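Local coordinates for protein quinone oxidoreductase (Coxiella burnetii, PDB 3TQH) that binds NADPH and is probably an NADPH-dependent quinone reductase of the medium-chain dehydrogenase/reductase superfamily, at residues Thr140-Leu145 / His276-Leu281; Lys94-Ala99 / Glu124-Leu129. All coordinates share one frame; numbering follows the deposited sequence.

Contact 1. Residues Thr140-Leu145 / His276-Leu281; sequences TALQAL and HYLGKL. With NDP (NADPH dihydro-nicotinamide-adenine-dinucleotide phosphate), chain B.
Leu142 and Leu278 meet where two helices, 135-147 and 272-283, pack on one flank of the Rossmann-type nucleotide-binding domain of this medium-chain dehydrogenase/reductase. The contact is small, burying 112 Å² in all, and even the nearest alpha carbons, those of Leu142 and Leu278, are 8.7 Å apart, so leucine branches have to span the gap. Leu142 has its CG anti to the backbone N (chi1 -170°), which carries the isobutyl group out toward the other helix. Its CD2 methyl comes to 4.1 Å from CD2 of Leu278, and the two side chains run antiparallel alongside one another, meeting through these methyls. This is the buried half: Leu278 also rests on Leu172 of helix 164-175, the helix that takes Ala141 and Leu145 as well.

Toward solvent the packing thins to the exposed Tyr277, whose CD2 lies 4.3 Å from the same Leu142 CD2, the methyl approaching the ring obliquely. Within the ring's own helix, Leu281 CG stands 4.3 Å over one face of Tyr277, nearer the periphery than the centre. No hydrogen bond joins the two segments directly, although Gln143 NE2 reaches the carbonyl O of Gln269 and the carboxylate of Glu274. On the cofactor side, Thr140 OG1, hydrogen-bonded to Thr136 O, sits 3.2 Å from the nicotinamide carbon C4N of NADPH.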
ATOM      1  N   THR A 140      -3.940  -3.144  -3.312  1.00  9.98           N
ATOM      2  CA  THR A 140      -3.010  -4.264  -3.291  1.00  9.49           C
ATOM      3  C   THR A 140      -3.632  -5.474  -2.591  1.00  9.12           C
ATOM      4  O   THR A 140      -3.623  -6.585  -3.126  1.00  9.27           O
ATOM      5  CB  THR A 140      -1.685  -3.898  -2.614  1.00  9.06           C
ATOM      6  OG1 THR A 140      -1.152  -2.713  -3.216  1.00  9.40           O
ATOM      7  CG2 THR A 140      -0.687  -5.028  -2.772  1.00  8.57           C
ATOM      8  N   ALA A 141      -4.186  -5.256  -1.405  1.00  9.07           N
ATOM      9  CA  ALA A 141      -4.858  -6.324  -0.672  1.00  8.81           C
ATOM     10  C   ALA A 141      -5.878  -7.023  -1.567  1.00  9.51           C
ATOM     11  O   ALA A 141      -5.857  -8.241  -1.698  1.00  9.81           O
ATOM     12  CB  ALA A 141      -5.529  -5.764   0.570  1.00  8.77           C
ATOM     13  N   LEU A 142      -6.745  -6.246  -2.210  1.00 10.23           N
ATOM     14  CA  LEU A 142      -7.834  -6.803  -3.015  1.00 11.31           C
ATOM     15  C   LEU A 142      -7.322  -7.572  -4.231  1.00 11.75           C
ATOM     16  O   LEU A 142      -7.745  -8.699  -4.495  1.00 12.01           O
ATOM     17  CB  LEU A 142      -8.773  -5.684  -3.473  1.00 12.28           C
ATOM     18  CG  LEU A 142     -10.102  -6.078  -4.118  1.00 13.80           C
ATOM     19  CD1 LEU A 142     -10.898  -7.051  -3.228  1.00 13.56           C
ATOM     20  CD2 LEU A 142     -10.920  -4.825  -4.427  1.00 14.12           C
ATOM     21  N   GLN A 143      -6.405  -6.958  -4.968  1.00 11.94           N
ATOM     22  CA  GLN A 143      -5.878  -7.557  -6.188  1.00 12.55           C
ATOM     23  C   GLN A 143      -5.023  -8.794  -5.916  1.00 12.16           C
ATOM     24  O   GLN A 143      -4.953  -9.691  -6.752  1.00 12.84           O
ATOM     25  CB  GLN A 143      -5.114  -6.515  -6.996  1.00 12.93           C
ATOM     26  CG  GLN A 143      -6.032  -5.438  -7.572  1.00 13.94           C
ATOM     27  CD  GLN A 143      -5.285  -4.242  -8.129  1.00 14.60           C
ATOM     28  OE1 GLN A 143      -4.064  -4.266  -8.276  1.00 15.14           O
ATOM     29  NE2 GLN A 143      -6.020  -3.191  -8.449  1.00 15.54           N
ATOM     30  N   ALA A 144      -4.407  -8.859  -4.737  1.00 11.41           N
ATOM     31  CA  ALA A 144      -3.682 -10.056  -4.318  1.00 11.31           C
ATOM     32  C   ALA A 144      -4.657 -11.198  -4.053  1.00 12.03           C
ATOM     33  O   ALA A 144      -4.457 -12.319  -4.528  1.00 12.77           O
ATOM     34  CB  ALA A 144      -2.848  -9.777  -3.085  1.00 10.46           C
ATOM     35  N   LEU A 145      -5.722 -10.909  -3.312  1.00 12.19           N
ATOM     36  CA  LEU A 145      -6.751 -11.908  -3.043  1.00 12.99           C
ATOM     37  C   LEU A 145      -7.412 -12.398  -4.332  1.00 14.09           C
ATOM     38  O   LEU A 145      -7.693 -13.592  -4.456  1.00 14.69           O
ATOM     39  CB  LEU A 145      -7.794 -11.373  -2.047  1.00 13.22           C
ATOM     40  CG  LEU A 145      -7.282 -11.239  -0.604  1.00 12.87           C
ATOM     41  CD1 LEU A 145      -8.277 -10.508   0.292  1.00 12.77           C
ATOM     42  CD2 LEU A 145      -6.947 -12.621  -0.003  1.00 13.27           C
ATOM     43  N   HIS A 276     -13.667   2.596  -5.613  1.00 21.70           N
ATOM     44  CA  HIS A 276     -15.058   2.940  -5.285  1.00 23.50           C
ATOM     45  C   HIS A 276     -15.613   1.948  -4.265  1.00 22.67           C
ATOM     46  O   HIS A 276     -16.223   2.337  -3.260  1.00 22.65           O
ATOM     47  CB  HIS A 276     -15.957   2.869  -6.534  1.00 25.58           C
ATOM     48  CG  HIS A 276     -16.114   4.167  -7.269  1.00 28.74           C
ATOM     49  ND1 HIS A 276     -16.549   5.326  -6.661  1.00 31.47           N
ATOM     50  CD2 HIS A 276     -15.962   4.469  -8.582  1.00 31.27           C
ATOM     51  CE1 HIS A 276     -16.624   6.294  -7.560  1.00 33.13           C
ATOM     52  NE2 HIS A 276     -16.276   5.800  -8.734  1.00 32.98           N
ATOM     53  N   TYR A 277     -15.392   0.665  -4.550  1.00 21.80           N
ATOM     54  CA  TYR A 277     -15.866  -0.435  -3.710  1.00 21.52           C
ATOM     55  C   TYR A 277     -15.220  -0.403  -2.325  1.00 19.68           C
ATOM     56  O   TYR A 277     -15.920  -0.439  -1.314  1.00 19.89           O
ATOM     57  CB  TYR A 277     -15.602  -1.778  -4.412  1.00 21.30           C
ATOM     58  CG  TYR A 277     -15.885  -2.997  -3.570  1.00 22.26           C
ATOM     59  CD1 TYR A 277     -17.192  -3.395  -3.303  1.00 24.91           C
ATOM     60  CD2 TYR A 277     -14.848  -3.763  -3.055  1.00 21.91           C
ATOM     61  CE1 TYR A 277     -17.459  -4.516  -2.535  1.00 25.14           C
ATOM     62  CE2 TYR A 277     -15.107  -4.893  -2.283  1.00 22.84           C
ATOM     63  CZ  TYR A 277     -16.414  -5.257  -2.027  1.00 24.24           C
ATOM     64  OH  TYR A 277     -16.672  -6.368  -1.265  1.00 25.63           O
ATOM     65  N   LEU A 278     -13.892  -0.314  -2.286  1.00 17.99           N
ATOM     66  CA  LEU A 278     -13.160  -0.262  -1.021  1.00 16.61           C
ATOM     67  C   LEU A 278     -13.567   0.944  -0.175  1.00 17.28           C
ATOM     68  O   LEU A 278     -13.742   0.824   1.037  1.00 17.14           O
ATOM     69  CB  LEU A 278     -11.650  -0.244  -1.268  1.00 15.15           C
ATOM     70  CG  LEU A 278     -11.064  -1.521  -1.872  1.00 14.42           C
ATOM     71  CD1 LEU A 278      -9.588  -1.322  -2.182  1.00 13.71           C
ATOM     72  CD2 LEU A 278     -11.271  -2.709  -0.946  1.00 13.02           C
ATOM     73  N   GLY A 279     -13.716   2.099  -0.817  1.00 18.12           N
ATOM     74  CA  GLY A 279     -14.120   3.311  -0.123  1.00 19.27           C
ATOM     75  C   GLY A 279     -15.527   3.237   0.449  1.00 20.71           C
ATOM     76  O   GLY A 279     -15.795   3.778   1.521  1.00 21.11           O
ATOM     77  N   LYS A 280     -16.429   2.576  -0.269  1.00 21.81           N
ATOM     78  CA  LYS A 280     -17.798   2.383   0.208  1.00 23.75           C
ATOM     79  C   LYS A 280     -17.811   1.549   1.495  1.00 22.99           C
ATOM     80  O   LYS A 280     -18.464   1.915   2.477  1.00 23.79           O
ATOM     81  CB  LYS A 280     -18.652   1.710  -0.870  1.00 25.07           C
ATOM     82  CG  LYS A 280     -20.146   1.905  -0.677  1.00 28.62           C
ATOM     83  CD  LYS A 280     -20.939   1.369  -1.866  1.00 31.34           C
ATOM     84  CE  LYS A 280     -22.411   1.709  -1.746  1.00 34.91           C
ATOM     85  NZ  LYS A 280     -23.205   1.025  -2.793  1.00 37.71           N
ATOM     86  N   LEU A 281     -17.075   0.436   1.479  1.00 21.46           N
ATOM     87  CA  LEU A 281     -16.924  -0.429   2.648  1.00 20.81           C
ATOM     88  C   LEU A 281     -16.447   0.363   3.852  1.00 20.63           C
ATOM     89  O   LEU A 281     -16.999   0.231   4.943  1.00 21.36           O
ATOM     90  CB  LEU A 281     -15.929  -1.566   2.371  1.00 19.14           C
ATOM     91  CG  LEU A 281     -16.305  -2.661   1.365  1.00 19.17           C
ATOM     92  CD1 LEU A 281     -15.200  -3.716   1.320  1.00 16.69           C
ATOM     93  CD2 LEU A 281     -17.649  -3.306   1.694  1.00 19.90           C
TER
HETATM   94  PA  NDP B 500       4.189  -2.599   6.201  1.00  9.67           P
HETATM   95  O1A NDP B 500       5.417  -1.854   6.538  1.00  9.38           O
HETATM   96  O2A NDP B 500       2.978  -1.814   6.507  1.00  9.30           O
HETATM   97  O5B NDP B 500       4.134  -3.979   7.023  1.00 10.56           O
HETATM   98  C5B NDP B 500       4.552  -3.990   8.375  1.00 11.36           C
HETATM   99  C4B NDP B 500       4.142  -5.299   9.031  1.00 10.76           C
HETATM  100  O4B NDP B 500       5.035  -6.319   8.635  1.00 10.87           O
HETATM  101  C3B NDP B 500       4.178  -5.272  10.554  1.00 11.55           C
HETATM  102  O3B NDP B 500       2.860  -5.268  11.059  1.00 10.96           O
HETATM  103  C2B NDP B 500       4.942  -6.529  10.960  1.00 11.52           C
HETATM  104  O2B NDP B 500       4.255  -7.305  11.916  1.00 11.55           O
HETATM  105  C1B NDP B 500       5.070  -7.292   9.653  1.00 10.36           C
HETATM  106  N9A NDP B 500       6.305  -8.080   9.519  1.00 10.61           N
HETATM  107  C8A NDP B 500       7.591  -7.602   9.474  1.00 12.21           C
HETATM  108  N7A NDP B 500       8.432  -8.644   9.316  1.00 12.42           N
HETATM  109  C5A NDP B 500       7.704  -9.778   9.259  1.00 10.47           C
HETATM  110  C6A NDP B 500       8.074 -11.108   9.112  1.00  9.73           C
HETATM  111  N6A NDP B 500       9.354 -11.423   9.001  1.00 10.57           N
HETATM  112  N1A NDP B 500       7.105 -12.085   9.092  1.00  8.93           N
HETATM  113  C2A NDP B 500       5.769 -11.730   9.211  1.00  8.24           C
HETATM  114  N3A NDP B 500       5.399 -10.404   9.350  1.00  8.14           N
HETATM  115  C4A NDP B 500       6.361  -9.441   9.378  1.00  9.65           C
HETATM  116  O3  NDP B 500       4.214  -3.064   4.659  1.00 10.58           O
HETATM  117  PN  NDP B 500       2.969  -3.084   3.631  1.00 10.39           P
HETATM  118  O1N NDP B 500       2.647  -1.696   3.238  1.00 11.69           O
HETATM  119  O2N NDP B 500       1.884  -3.961   4.095  1.00 10.06           O
HETATM  120  O5D NDP B 500       3.682  -3.791   2.376  1.00 11.43           O
HETATM  121  C5D NDP B 500       4.323  -5.047   2.493  1.00 10.81           C
HETATM  122  C4D NDP B 500       5.243  -5.268   1.297  1.00 10.98           C
HETATM  123  O4D NDP B 500       4.493  -5.272   0.097  1.00 10.77           O
HETATM  124  C3D NDP B 500       6.284  -4.164   1.180  1.00 11.92           C
HETATM  125  O3D NDP B 500       7.546  -4.734   0.920  1.00 12.00           O
HETATM  126  C2D NDP B 500       5.797  -3.313   0.026  1.00 12.48           C
HETATM  127  O2D NDP B 500       6.854  -2.666  -0.658  1.00 13.55           O
HETATM  128  C1D NDP B 500       5.043  -4.341  -0.823  1.00 11.98           C
HETATM  129  N1N NDP B 500       3.974  -3.786  -1.685  1.00 11.57           N
HETATM  130  C2N NDP B 500       3.974  -4.144  -3.011  1.00 12.08           C
HETATM  131  C3N NDP B 500       3.048  -3.633  -3.917  1.00 12.08           C
HETATM  132  C7N NDP B 500       3.062  -4.036  -5.363  1.00 12.38           C
HETATM  133  O7N NDP B 500       2.104  -3.469  -6.231  1.00 13.05           O
HETATM  134  N7N NDP B 500       3.973  -4.904  -5.800  1.00 10.79           N
HETATM  135  C4N NDP B 500       2.025  -2.656  -3.410  1.00 12.70           C
HETATM  136  C5N NDP B 500       2.071  -2.315  -1.955  1.00 12.66           C
HETATM  137  C6N NDP B 500       3.051  -2.908  -1.163  1.00 12.52           C
HETATM  138  P2B NDP B 500       4.773  -7.407  13.438  1.00 14.31           P
HETATM  139  O1X NDP B 500       3.687  -8.050  14.263  1.00 14.81           O
HETATM  140  O2X NDP B 500       5.051  -6.028  13.985  1.00 16.49           O
HETATM  141  O3X NDP B 500       6.020  -8.242  13.545  1.00 14.93           O

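Contact 2. Residues Lys94-Ala99 / Glu124-Leu129; sequences KVMGIA and EKLSFL. With SO4 (sulfate ion), chain D.
The extended side chain of Lys94 lies roughly perpendicular to that of Phe128, passing the CZ end of its ring so that Lys94 CD is 3.7 Å from Phe128 CZ. The approach is oblique to the ring, and CB and CG of Lys94 continue the apolar contact. Beyond the ring the chain carries the ammonium on toward Glu124, but NZ stops 4.3 Å from Glu124 OE1, too far for a salt bridge. A water closes the gap, accepting from Lys94 NZ at 3.2 Å and donating to Glu124 OE1 at 2.9 Å. Deeper in, selenomethionine Met96 and Leu126 also meet crosswise, the near-straight chi2 (175°) extending Met96 SE to 3.7 Å from Leu126 CD1. Phe128 is further held by a ring stack with His41 and a cation-pi contact with Lys122.

Near CD1, at the end of the ring away from Lys94, a sulfate accepts the Phe128 N-H on O3 (2.7 Å, 169°), consistent with an anion-attracting helix start. Strand 94-98 of the GroES-like domain is thus covered by a loop that ends in a serine N-cap, Ser127 OG bonding to Gln130 N in the first turn of helix 128-133.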
ATOM      1  N   LYS A  94     -13.915  16.993  -4.015  1.00 22.65           N
ATOM      2  CA  LYS A  94     -13.044  16.295  -3.081  1.00 21.46           C
ATOM      3  C   LYS A  94     -12.683  14.950  -3.700  1.00 20.69           C
ATOM      4  O   LYS A  94     -13.567  14.181  -4.084  1.00 21.43           O
ATOM      5  CB  LYS A  94     -13.738  16.114  -1.731  1.00 22.33           C
ATOM      6  CG  LYS A  94     -14.161  17.437  -1.078  1.00 24.57           C
ATOM      7  CD  LYS A  94     -14.885  17.224   0.263  1.00 27.08           C
ATOM      8  CE  LYS A  94     -15.357  18.553   0.867  1.00 29.62           C
ATOM      9  NZ  LYS A  94     -16.489  18.375   1.820  1.00 32.22           N
ATOM     10  N   VAL A  95     -11.383  14.678  -3.808  1.00 19.48           N
ATOM     11  CA  VAL A  95     -10.904  13.501  -4.530  1.00 19.17           C
ATOM     12  C   VAL A  95      -9.843  12.714  -3.774  1.00 18.13           C
ATOM     13  O   VAL A  95      -9.210  13.216  -2.845  1.00 17.34           O
ATOM     14  CB  VAL A  95     -10.326  13.882  -5.917  1.00 19.15           C
ATOM     15  CG1 VAL A  95     -11.422  14.492  -6.801  1.00 20.57           C
ATOM     16  CG2 VAL A  95      -9.144  14.826  -5.763  1.00 17.50           C
HETATM   17  N   MSE A  96      -9.653  11.475  -4.210  1.00 18.54           N
HETATM   18  CA  MSE A  96      -8.703  10.554  -3.604  1.00 18.05           C
HETATM   19  C   MSE A  96      -8.135   9.661  -4.699  1.00 17.70           C
HETATM   20  O   MSE A  96      -8.836   9.303  -5.645  1.00 18.36           O
HETATM   21  CB  MSE A  96      -9.391   9.703  -2.535  1.00 18.96           C
HETATM   22  CG  MSE A  96     -10.732   9.127  -2.987  1.00 23.40           C
HETATM   23 SE   MSE A  96     -11.557   7.916  -1.703  1.00 32.99          SE
HETATM   24  CE  MSE A  96     -10.047   6.697  -1.403  1.00 26.05           C
ATOM     25  N   GLY A  97      -6.859   9.315  -4.577  1.00 16.44           N
ATOM     26  CA  GLY A  97      -6.239   8.465  -5.564  1.00 16.67           C
ATOM     27  C   GLY A  97      -4.734   8.410  -5.491  1.00 15.78           C
ATOM     28  O   GLY A  97      -4.142   8.578  -4.417  1.00 14.92           O
ATOM     29  N   ILE A  98      -4.136   8.158  -6.655  1.00 16.34           N
ATOM     30  CA  ILE A  98      -2.702   7.955  -6.804  1.00 15.96           C
ATOM     31  C   ILE A  98      -2.175   9.009  -7.759  1.00 16.46           C
ATOM     32  O   ILE A  98      -2.794   9.274  -8.787  1.00 17.98           O
ATOM     33  CB  ILE A  98      -2.377   6.559  -7.420  1.00 16.75           C
ATOM     34  CG1 ILE A  98      -3.070   5.434  -6.648  1.00 17.01           C
ATOM     35  CG2 ILE A  98      -0.874   6.313  -7.443  1.00 16.33           C
ATOM     36  CD1 ILE A  98      -2.622   5.327  -5.235  1.00 17.10           C
ATOM     37  N   ALA A  99      -1.026   9.589  -7.442  1.00 15.84           N
ATOM     38  CA  ALA A  99      -0.416  10.587  -8.313  1.00 16.78           C
ATOM     39  C   ALA A  99       1.050  10.254  -8.591  1.00 16.99           C
ATOM     40  O   ALA A  99       1.794   9.857  -7.695  1.00 16.24           O
ATOM     41  CB  ALA A  99      -0.549  11.977  -7.700  1.00 16.29           C
ATOM     42  N   GLU A 124     -18.513  11.248   0.984  1.00 32.83           N
ATOM     43  CA  GLU A 124     -18.671  12.254   2.044  1.00 34.30           C
ATOM     44  C   GLU A 124     -18.312  11.701   3.429  1.00 34.17           C
ATOM     45  O   GLU A 124     -17.656  12.383   4.222  1.00 33.70           O
ATOM     46  CB  GLU A 124     -20.095  12.846   2.035  1.00 37.56           C
ATOM     47  CG  GLU A 124     -20.581  13.487   3.354  1.00 41.04           C
ATOM     48  CD  GLU A 124     -19.814  14.747   3.779  1.00 42.41           C
ATOM     49  OE1 GLU A 124     -18.637  14.936   3.382  1.00 40.83           O
ATOM     50  OE2 GLU A 124     -20.403  15.554   4.536  1.00 45.85           O
ATOM     51  N   LYS A 125     -18.724  10.465   3.703  1.00 34.86           N
ATOM     52  CA  LYS A 125     -18.502   9.848   5.017  1.00 35.17           C
ATOM     53  C   LYS A 125     -17.026   9.567   5.316  1.00 31.92           C
ATOM     54  O   LYS A 125     -16.650   9.450   6.481  1.00 32.45           O
ATOM     55  CB  LYS A 125     -19.307   8.552   5.143  1.00 36.93           C
ATOM     56  CG  LYS A 125     -20.807   8.752   5.135  1.00 41.01           C
ATOM     57  CD  LYS A 125     -21.336   9.184   6.495  1.00 44.73           C
ATOM     58  CE  LYS A 125     -21.462   8.003   7.452  1.00 46.63           C
ATOM     59  NZ  LYS A 125     -22.178   8.379   8.700  1.00 50.49           N
ATOM     60  N   LEU A 126     -16.206   9.447   4.273  1.00 28.91           N
ATOM     61  CA  LEU A 126     -14.765   9.245   4.427  1.00 26.10           C
ATOM     62  C   LEU A 126     -14.069  10.534   4.852  1.00 25.08           C
ATOM     63  O   LEU A 126     -14.303  11.585   4.261  1.00 25.38           O
ATOM     64  CB  LEU A 126     -14.134   8.777   3.105  1.00 24.28           C
ATOM     65  CG  LEU A 126     -14.298   7.328   2.640  1.00 24.72           C
ATOM     66  CD1 LEU A 126     -13.646   7.140   1.265  1.00 23.07           C
ATOM     67  CD2 LEU A 126     -13.687   6.372   3.646  1.00 24.03           C
ATOM     68  N   SER A 127     -13.204  10.459   5.860  1.00 23.96           N
ATOM     69  CA  SER A 127     -12.317  11.576   6.159  1.00 22.88           C
ATOM     70  C   SER A 127     -11.219  11.614   5.098  1.00 20.37           C
ATOM     71  O   SER A 127     -10.978  10.620   4.412  1.00 19.36           O
ATOM     72  CB  SER A 127     -11.701  11.435   7.549  1.00 23.16           C
ATOM     73  OG  SER A 127     -10.664  10.471   7.556  1.00 21.68           O
ATOM     74  N   PHE A 128     -10.566  12.760   4.962  1.00 19.56           N
ATOM     75  CA  PHE A 128      -9.433  12.898   4.050  1.00 17.70           C
ATOM     76  C   PHE A 128      -8.272  11.968   4.433  1.00 16.29           C
ATOM     77  O   PHE A 128      -7.649  11.362   3.563  1.00 15.00           O
ATOM     78  CB  PHE A 128      -8.956  14.357   3.996  1.00 17.85           C
ATOM     79  CG  PHE A 128      -9.843  15.256   3.176  1.00 18.82           C
ATOM     80  CD1 PHE A 128     -10.735  16.124   3.788  1.00 20.57           C
ATOM     81  CD2 PHE A 128      -9.787  15.229   1.787  1.00 18.42           C
ATOM     82  CE1 PHE A 128     -11.550  16.956   3.037  1.00 21.84           C
ATOM     83  CE2 PHE A 128     -10.599  16.059   1.026  1.00 19.83           C
ATOM     84  CZ  PHE A 128     -11.482  16.926   1.653  1.00 21.45           C
ATOM     85  N   LEU A 129      -7.992  11.861   5.731  1.00 16.75           N
ATOM     86  CA  LEU A 129      -6.963  10.951   6.237  1.00 15.68           C
ATOM     87  C   LEU A 129      -7.256   9.492   5.872  1.00 15.44           C
ATOM     88  O   LEU A 129      -6.353   8.754   5.457  1.00 14.42           O
ATOM     89  CB  LEU A 129      -6.822  11.086   7.755  1.00 16.82           C
ATOM     90  CG  LEU A 129      -6.261  12.418   8.256  1.00 17.39           C
ATOM     91  CD1 LEU A 129      -6.521  12.577   9.745  1.00 18.40           C
ATOM     92  CD2 LEU A 129      -4.776  12.533   7.935  1.00 14.90           C
TER
HETATM   93  S   SO4 D 320     -10.372  15.183   7.745  1.00 53.37           S
HETATM   94  O1  SO4 D 320      -9.831  16.499   7.416  1.00 53.41           O
HETATM   95  O2  SO4 D 320     -11.213  15.276   8.942  1.00 53.89           O
HETATM   96  O3  SO4 D 320     -11.225  14.708   6.656  1.00 53.15           O
HETATM   97  O4  SO4 D 320      -9.266  14.252   7.973  1.00 52.67           O
HETATM   98  O   HOH W   1     -18.412  16.014   0.714  1.00  8.82           O

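The two contacts, with centres about 15 Å apart, lie in series along the chain, and consecutive helices 128-133 and 135-147 lead from contact 2 to contact 1. Helix 272-283 is their common neighbour: one side receives Leu142 in contact 1, while Leu275 and Val282 pack against Met96 and Leu126 of contact 2. The two touch directly where Gly279 O lies 4.0 Å from Leu126 CD2. Their relation to NADPH differs. Contact 1 holds Thr140 of the cofactor pocket, and the Leu142 side chain is about 8 Å from that of Leu266, which binds NADPH; in contact 2 the Met96 side chain remains about 12 Å from that of Lys268, another NADPH-binding residue.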